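Local coordinates for protein carbamate kinase (Aeropyrum pernix, PDB 2E9Y) that probably catalyses the reversible phosphorylation of carbamate by ATP, giving carbamoyl phosphate and ADP, at residues A[216-221]-A[278-283]; A[231-236]-A[292-297]. All blocks are in the same frame, centred on the assembly; numbering follows the deposited sequence.

Contact 1 of 2, residues A[216-221]-A[278-283]; sequences KDLASS and KVEAAI
Helices 216-221 and 278-283 run nearly parallel, their axes 8° apart and 8.3 Å distant at closest approach, with Leu218 and Ala281 adjacent. Both belong to the helical layer on one face of the central sheet of the amino acid kinase fold. The small Ala281 faces the other helix, consistent with the close spacing. Ala281 CB lies 3.4 Å from Asp217 O. At the N-terminal end, Lys216, Asp217 and Lys278 form a salt-bridge network. The Lys278 chain passes across the carboxylate and bends at its last torsion (chi4 51°), which brings NZ within 2.8 Å of Asp217 OD2. Lys216 NZ takes Asp217 OD1 at 2.7 Å. Both ammonium groups arrive on syn sides, somewhat out of the carboxylate plane. Asp217 probably balances both charges, which would explain why Lys216 NZ and Lys278 NZ can lie 4.4 Å apart. Lys216 NZ is also bonded to Leu11 O. On another side, the Leu218 methyl CD2 lies 3.6 Å from Glu280 OE2, an oxygen that is salt-bridged to Arg169. Farther along, Ser221 OG donates to Ala281 O at 2.7 Å, tilted 31° from the carbonyl plane.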
ATOM      1  N   LYS A 216     -15.258   8.691   1.458  1.00 14.93           N
ATOM      2  CA  LYS A 216     -14.129   9.343   0.804  1.00 15.14           C
ATOM      3  C   LYS A 216     -14.336  10.829   0.537  1.00 15.02           C
ATOM      4  O   LYS A 216     -13.375  11.595   0.491  1.00 16.55           O
ATOM      5  CB  LYS A 216     -13.788   8.626  -0.507  1.00 16.35           C
ATOM      6  CG  LYS A 216     -14.873   8.668  -1.573  0.50 17.26           C
ATOM      7  CD  LYS A 216     -14.690   9.855  -2.497  0.50 17.18           C
ATOM      8  CE  LYS A 216     -15.576   9.733  -3.729  0.50 14.77           C
ATOM      9  NZ  LYS A 216     -15.346  10.855  -4.672  0.50 15.93           N
ATOM     10  N   ASP A 217     -15.582  11.243   0.355  1.00 15.00           N
ATOM     11  CA  ASP A 217     -15.846  12.653   0.096  1.00 17.39           C
ATOM     12  C   ASP A 217     -15.753  13.471   1.379  1.00 17.16           C
ATOM     13  O   ASP A 217     -15.137  14.541   1.395  1.00 18.14           O
ATOM     14  CB  ASP A 217     -17.210  12.815  -0.576  1.00 18.24           C
ATOM     15  CG  ASP A 217     -17.231  12.205  -1.966  1.00 20.34           C
ATOM     16  OD1 ASP A 217     -16.320  12.529  -2.755  1.00 18.91           O
ATOM     17  OD2 ASP A 217     -18.142  11.405  -2.267  1.00 20.32           O
ATOM     18  N   LEU A 218     -16.349  12.969   2.457  1.00 16.86           N
ATOM     19  CA  LEU A 218     -16.281  13.669   3.737  1.00 17.10           C
ATOM     20  C   LEU A 218     -14.820  13.769   4.166  1.00 17.54           C
ATOM     21  O   LEU A 218     -14.369  14.811   4.648  1.00 15.74           O
ATOM     22  CB  LEU A 218     -17.083  12.916   4.805  1.00 17.50           C
ATOM     23  CG  LEU A 218     -18.585  12.785   4.534  1.00 19.56           C
ATOM     24  CD1 LEU A 218     -19.268  12.149   5.738  1.00 19.71           C
ATOM     25  CD2 LEU A 218     -19.171  14.169   4.249  1.00 20.47           C
ATOM     26  N   ALA A 219     -14.080  12.677   3.986  1.00 15.19           N
ATOM     27  CA  ALA A 219     -12.668  12.650   4.352  1.00 14.17           C
ATOM     28  C   ALA A 219     -11.844  13.614   3.500  1.00 14.36           C
ATOM     29  O   ALA A 219     -10.972  14.308   4.020  1.00 13.35           O
ATOM     30  CB  ALA A 219     -12.109  11.227   4.216  1.00 14.71           C
ATOM     31  N   SER A 220     -12.118  13.652   2.198  1.00 14.04           N
ATOM     32  CA  SER A 220     -11.399  14.542   1.283  1.00 14.57           C
ATOM     33  C   SER A 220     -11.651  16.000   1.641  1.00 15.47           C
ATOM     34  O   SER A 220     -10.757  16.841   1.531  1.00 15.71           O
ATOM     35  CB  SER A 220     -11.831  14.292  -0.165  1.00 14.99           C
ATOM     36  OG  SER A 220     -11.437  12.999  -0.597  1.00 16.92           O
ATOM     37  N   SER A 221     -12.875  16.296   2.064  1.00 16.25           N
ATOM     38  CA  SER A 221     -13.226  17.657   2.453  1.00 16.23           C
ATOM     39  C   SER A 221     -12.393  18.043   3.672  1.00 15.98           C
ATOM     40  O   SER A 221     -11.799  19.124   3.724  1.00 14.17           O
ATOM     41  CB  SER A 221     -14.717  17.744   2.791  1.00 18.05           C
ATOM     42  OG  SER A 221     -15.094  19.078   3.095  1.00 18.18           O
ATOM     43  N   LYS A 278     -21.504  14.040  -0.965  1.00 17.02           N
ATOM     44  CA  LYS A 278     -20.728  14.991  -1.748  1.00 19.33           C
ATOM     45  C   LYS A 278     -21.174  16.423  -1.450  1.00 19.32           C
ATOM     46  O   LYS A 278     -20.342  17.327  -1.322  1.00 17.21           O
ATOM     47  CB  LYS A 278     -20.864  14.677  -3.241  1.00 19.81           C
ATOM     48  CG  LYS A 278     -20.187  13.360  -3.636  1.00 22.06           C
ATOM     49  CD  LYS A 278     -20.484  12.972  -5.075  1.00 24.53           C
ATOM     50  CE  LYS A 278     -19.629  11.784  -5.501  1.00 27.77           C
ATOM     51  NZ  LYS A 278     -19.704  10.664  -4.529  1.00 29.16           N
ATOM     52  N   VAL A 279     -22.482  16.626  -1.332  1.00 18.91           N
ATOM     53  CA  VAL A 279     -23.003  17.951  -1.025  1.00 18.53           C
ATOM     54  C   VAL A 279     -22.589  18.317   0.398  1.00 18.53           C
ATOM     55  O   VAL A 279     -22.177  19.442   0.657  1.00 19.03           O
ATOM     56  CB  VAL A 279     -24.549  17.995  -1.150  1.00 19.15           C
ATOM     57  CG1 VAL A 279     -25.108  19.261  -0.496  1.00 20.73           C
ATOM     58  CG2 VAL A 279     -24.936  17.964  -2.619  1.00 21.47           C
ATOM     59  N   GLU A 280     -22.680  17.356   1.310  1.00 19.26           N
ATOM     60  CA  GLU A 280     -22.305  17.596   2.700  1.00 19.77           C
ATOM     61  C   GLU A 280     -20.834  17.995   2.769  1.00 19.51           C
ATOM     62  O   GLU A 280     -20.464  18.934   3.475  1.00 18.17           O
ATOM     63  CB  GLU A 280     -22.526  16.337   3.544  1.00 19.94           C
ATOM     64  CG  GLU A 280     -22.389  16.580   5.041  0.50 18.46           C
ATOM     65  CD  GLU A 280     -22.367  15.297   5.852  0.50 18.94           C
ATOM     66  OE1 GLU A 280     -23.167  14.386   5.554  0.50 16.86           O
ATOM     67  OE2 GLU A 280     -21.555  15.206   6.797  0.50 20.60           O
ATOM     68  N   ALA A 281     -20.000  17.270   2.029  1.00 17.87           N
ATOM     69  CA  ALA A 281     -18.562  17.525   1.985  1.00 17.97           C
ATOM     70  C   ALA A 281     -18.263  18.923   1.451  1.00 17.45           C
ATOM     71  O   ALA A 281     -17.457  19.658   2.024  1.00 17.41           O
ATOM     72  CB  ALA A 281     -17.875  16.478   1.103  1.00 14.35           C
ATOM     73  N   ALA A 282     -18.915  19.286   0.351  1.00 17.46           N
ATOM     74  CA  ALA A 282     -18.712  20.600  -0.250  1.00 19.63           C
ATOM     75  C   ALA A 282     -19.099  21.709   0.725  1.00 19.93           C
ATOM     76  O   ALA A 282     -18.360  22.680   0.902  1.00 20.29           O
ATOM     77  CB  ALA A 282     -19.529  20.720  -1.534  1.00 17.98           C
ATOM     78  N   ILE A 283     -20.259  21.561   1.357  1.00 19.92           N
ATOM     79  CA  ILE A 283     -20.731  22.556   2.319  1.00 20.72           C
ATOM     80  C   ILE A 283     -19.751  22.704   3.479  1.00 21.74           C
ATOM     81  O   ILE A 283     -19.417  23.820   3.878  1.00 20.01           O
ATOM     82  CB  ILE A 283     -22.115  22.174   2.891  1.00 20.78           C
ATOM     83  CG1 ILE A 283     -23.179  22.280   1.795  1.00 19.55           C
ATOM     84  CG2 ILE A 283     -22.458  23.070   4.069  1.00 21.98           C
ATOM     85  CD1 ILE A 283     -24.544  21.747   2.197  1.00 23.08           C
TER

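Contact 2 of 2, residues A[231-236]-A[292-297]; sequences LLVILT and PAVIGS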
ATOM      1  N   LEU A 231      -8.924  24.867  -3.078  1.00 21.81           N
ATOM      2  CA  LEU A 231     -10.167  24.371  -3.649  1.00 19.97           C
ATOM      3  C   LEU A 231     -10.399  22.891  -3.395  1.00 20.75           C
ATOM      4  O   LEU A 231      -9.453  22.108  -3.358  1.00 20.64           O
ATOM      5  CB  LEU A 231     -10.165  24.614  -5.163  1.00 21.23           C
ATOM      6  CG  LEU A 231     -11.336  24.095  -6.008  1.00 23.66           C
ATOM      7  CD1 LEU A 231     -12.612  24.832  -5.634  1.00 24.33           C
ATOM      8  CD2 LEU A 231     -11.035  24.301  -7.486  1.00 23.99           C
ATOM      9  N   LEU A 232     -11.662  22.529  -3.195  1.00 19.50           N
ATOM     10  CA  LEU A 232     -12.052  21.135  -3.014  1.00 20.40           C
ATOM     11  C   LEU A 232     -12.841  20.809  -4.271  1.00 21.34           C
ATOM     12  O   LEU A 232     -13.797  21.510  -4.619  1.00 20.17           O
ATOM     13  CB  LEU A 232     -12.948  20.939  -1.781  1.00 19.27           C
ATOM     14  CG  LEU A 232     -13.637  19.565  -1.688  1.00 20.69           C
ATOM     15  CD1 LEU A 232     -12.588  18.457  -1.567  1.00 17.46           C
ATOM     16  CD2 LEU A 232     -14.581  19.528  -0.500  1.00 19.85           C
ATOM     17  N   VAL A 233     -12.426  19.756  -4.962  1.00 20.12           N
ATOM     18  CA  VAL A 233     -13.089  19.339  -6.186  1.00 20.11           C
ATOM     19  C   VAL A 233     -13.578  17.904  -6.045  1.00 20.51           C
ATOM     20  O   VAL A 233     -12.819  17.024  -5.641  1.00 20.72           O
ATOM     21  CB  VAL A 233     -12.118  19.391  -7.387  1.00 20.96           C
ATOM     22  CG1 VAL A 233     -12.832  18.946  -8.661  1.00 20.22           C
ATOM     23  CG2 VAL A 233     -11.555  20.795  -7.544  1.00 21.79           C
ATOM     24  N   ILE A 234     -14.847  17.673  -6.360  1.00 20.03           N
ATOM     25  CA  ILE A 234     -15.394  16.324  -6.309  1.00 21.69           C
ATOM     26  C   ILE A 234     -15.796  15.950  -7.729  1.00 21.43           C
ATOM     27  O   ILE A 234     -16.704  16.549  -8.303  1.00 22.33           O
ATOM     28  CB  ILE A 234     -16.625  16.230  -5.394  1.00 20.90           C
ATOM     29  CG1 ILE A 234     -16.233  16.592  -3.958  1.00 21.14           C
ATOM     30  CG2 ILE A 234     -17.176  14.811  -5.423  1.00 19.97           C
ATOM     31  CD1 ILE A 234     -17.384  16.569  -2.985  1.00 23.33           C
ATOM     32  N   LEU A 235     -15.110  14.966  -8.299  1.00 21.19           N
ATOM     33  CA  LEU A 235     -15.399  14.536  -9.662  1.00 22.37           C
ATOM     34  C   LEU A 235     -16.205  13.247  -9.661  1.00 25.09           C
ATOM     35  O   LEU A 235     -15.744  12.214  -9.173  1.00 24.16           O
ATOM     36  CB  LEU A 235     -14.098  14.343 -10.442  1.00 21.34           C
ATOM     37  CG  LEU A 235     -13.233  15.594 -10.630  1.00 22.82           C
ATOM     38  CD1 LEU A 235     -11.982  15.234 -11.413  1.00 23.68           C
ATOM     39  CD2 LEU A 235     -14.026  16.673 -11.371  1.00 22.90           C
ATOM     40  N   THR A 236     -17.413  13.317 -10.210  1.00 26.10           N
ATOM     41  CA  THR A 236     -18.295  12.161 -10.253  1.00 27.63           C
ATOM     42  C   THR A 236     -18.697  11.832 -11.692  1.00 28.28           C
ATOM     43  O   THR A 236     -18.008  12.221 -12.638  1.00 26.53           O
ATOM     44  CB  THR A 236     -19.543  12.420  -9.380  1.00 28.66           C
ATOM     45  OG1 THR A 236     -20.380  11.257  -9.369  1.00 31.71           O
ATOM     46  CG2 THR A 236     -20.317  13.617  -9.903  1.00 28.64           C
ATOM     47  N   PRO A 292     -14.505  28.435  -2.045  1.00 26.30           N
ATOM     48  CA  PRO A 292     -15.462  27.671  -2.851  1.00 26.10           C
ATOM     49  C   PRO A 292     -15.087  26.199  -3.028  1.00 25.11           C
ATOM     50  O   PRO A 292     -13.919  25.824  -2.957  1.00 25.66           O
ATOM     51  CB  PRO A 292     -15.461  28.408  -4.190  1.00 27.70           C
ATOM     52  CG  PRO A 292     -15.059  29.800  -3.828  1.00 28.56           C
ATOM     53  CD  PRO A 292     -13.973  29.575  -2.811  1.00 28.53           C
ATOM     54  N   ALA A 293     -16.101  25.375  -3.256  1.00 24.19           N
ATOM     55  CA  ALA A 293     -15.913  23.952  -3.498  1.00 23.61           C
ATOM     56  C   ALA A 293     -16.716  23.703  -4.766  1.00 23.33           C
ATOM     57  O   ALA A 293     -17.692  24.404  -5.024  1.00 23.57           O
ATOM     58  CB  ALA A 293     -16.471  23.130  -2.347  1.00 24.13           C
ATOM     59  N   VAL A 294     -16.311  22.729  -5.569  1.00 21.55           N
ATOM     60  CA  VAL A 294     -17.052  22.456  -6.790  1.00 20.68           C
ATOM     61  C   VAL A 294     -17.281  20.961  -6.997  1.00 22.02           C
ATOM     62  O   VAL A 294     -16.413  20.137  -6.700  1.00 19.77           O
ATOM     63  CB  VAL A 294     -16.324  23.064  -8.016  1.00 22.76           C
ATOM     64  CG1 VAL A 294     -14.924  22.469  -8.149  1.00 23.44           C
ATOM     65  CG2 VAL A 294     -17.145  22.833  -9.275  1.00 23.82           C
ATOM     66  N   ILE A 295     -18.473  20.623  -7.480  1.00 20.45           N
ATOM     67  CA  ILE A 295     -18.841  19.239  -7.748  1.00 20.34           C
ATOM     68  C   ILE A 295     -19.171  19.137  -9.230  1.00 22.55           C
ATOM     69  O   ILE A 295     -20.065  19.831  -9.725  1.00 22.91           O
ATOM     70  CB  ILE A 295     -20.072  18.817  -6.923  1.00 20.73           C
ATOM     71  CG1 ILE A 295     -19.744  18.896  -5.429  1.00 17.38           C
ATOM     72  CG2 ILE A 295     -20.491  17.397  -7.300  1.00 22.15           C
ATOM     73  CD1 ILE A 295     -20.947  18.716  -4.522  1.00 17.92           C
ATOM     74  N   GLY A 296     -18.444  18.284  -9.944  1.00 21.16           N
ATOM     75  CA  GLY A 296     -18.695  18.147 -11.366  1.00 23.47           C
ATOM     76  C   GLY A 296     -18.335  16.797 -11.951  1.00 24.89           C
ATOM     77  O   GLY A 296     -18.055  15.842 -11.226  1.00 24.64           O
ATOM     78  N   SER A 297     -18.339  16.740 -13.278  1.00 25.79           N
ATOM     79  CA  SER A 297     -18.040  15.525 -14.028  1.00 26.78           C
ATOM     80  C   SER A 297     -16.543  15.323 -14.253  1.00 25.95           C
ATOM     81  O   SER A 297     -15.809  16.283 -14.492  1.00 25.18           O
ATOM     82  CB  SER A 297     -18.759  15.588 -15.383  1.00 27.79           C
ATOM     83  OG  SER A 297     -18.475  14.457 -16.180  1.00 32.13           O
TER
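Val233 to Thr236 pair in register with Val294 to Ser297 as parallel strands, in the main sheet of the amino acid kinase fold. Strand 6-10 flanks the first strand and strand 311-314 the second. The strand axes are 4.7 Å apart at closest approach and cross at -23°. Four nearly straight backbone hydrogen bonds join them. Val294 N donates to Leu232 O and Gly296 N to Ile234 O. In return, Ile234 N reaches Val294 O at 2.9 Å and Thr236 N reaches Gly296 O at 2.8 Å. The middle is buried and tightly packed. Val233 and Val294 project together from one face, with Val233 CG2 3.8 Å from Val294 CG1. That CG1 sits between the backbone N and carbonyl carbon of its own residue (chi1 60°), which turns it toward Val233. Val304 of helix 301-305 packs on both valines. On the other face Ile234 and Ile295 run alongside each other, with Ile234 CB 4.1 Å from Ile295 CG1. Gly296 has no side chain; Leu235 CD2 lies 3.6 Å from Ser297 O. By contrast, the Pro292 ring and the Ser297 side chain are partly exposed, although Leu231 CD1 comes close to Pro292 O, at 3.1 Å. Buried carbonyls Leu232 O, Ile234 O, Val294 O and Gly296 O are thus each satisfied by a strand amide, between two aliphatic faces.

How the contacts relate
The centres of contact 1 and contact 2 lie 9 Å apart, and the two contacts touch. Along the chain their segments alternate. Helix 216-226 leads into strand 231-236. Short strands and helix 258-266 then intervene before helix 275-289, which brings the chain back to strand 293-297, the parallel neighbour of 231-236. Each helix thus precedes one of the paired strands, and both helices pack on the same face of the sheet. Ile234 CD1 and Ile295 CD1 each lie 3.5 Å from Lys278 O. Leu232 CD2 packs against Ser221 OG. Together the contacts form two neighbouring layers of one alpha/beta core within the amino acid kinase family region.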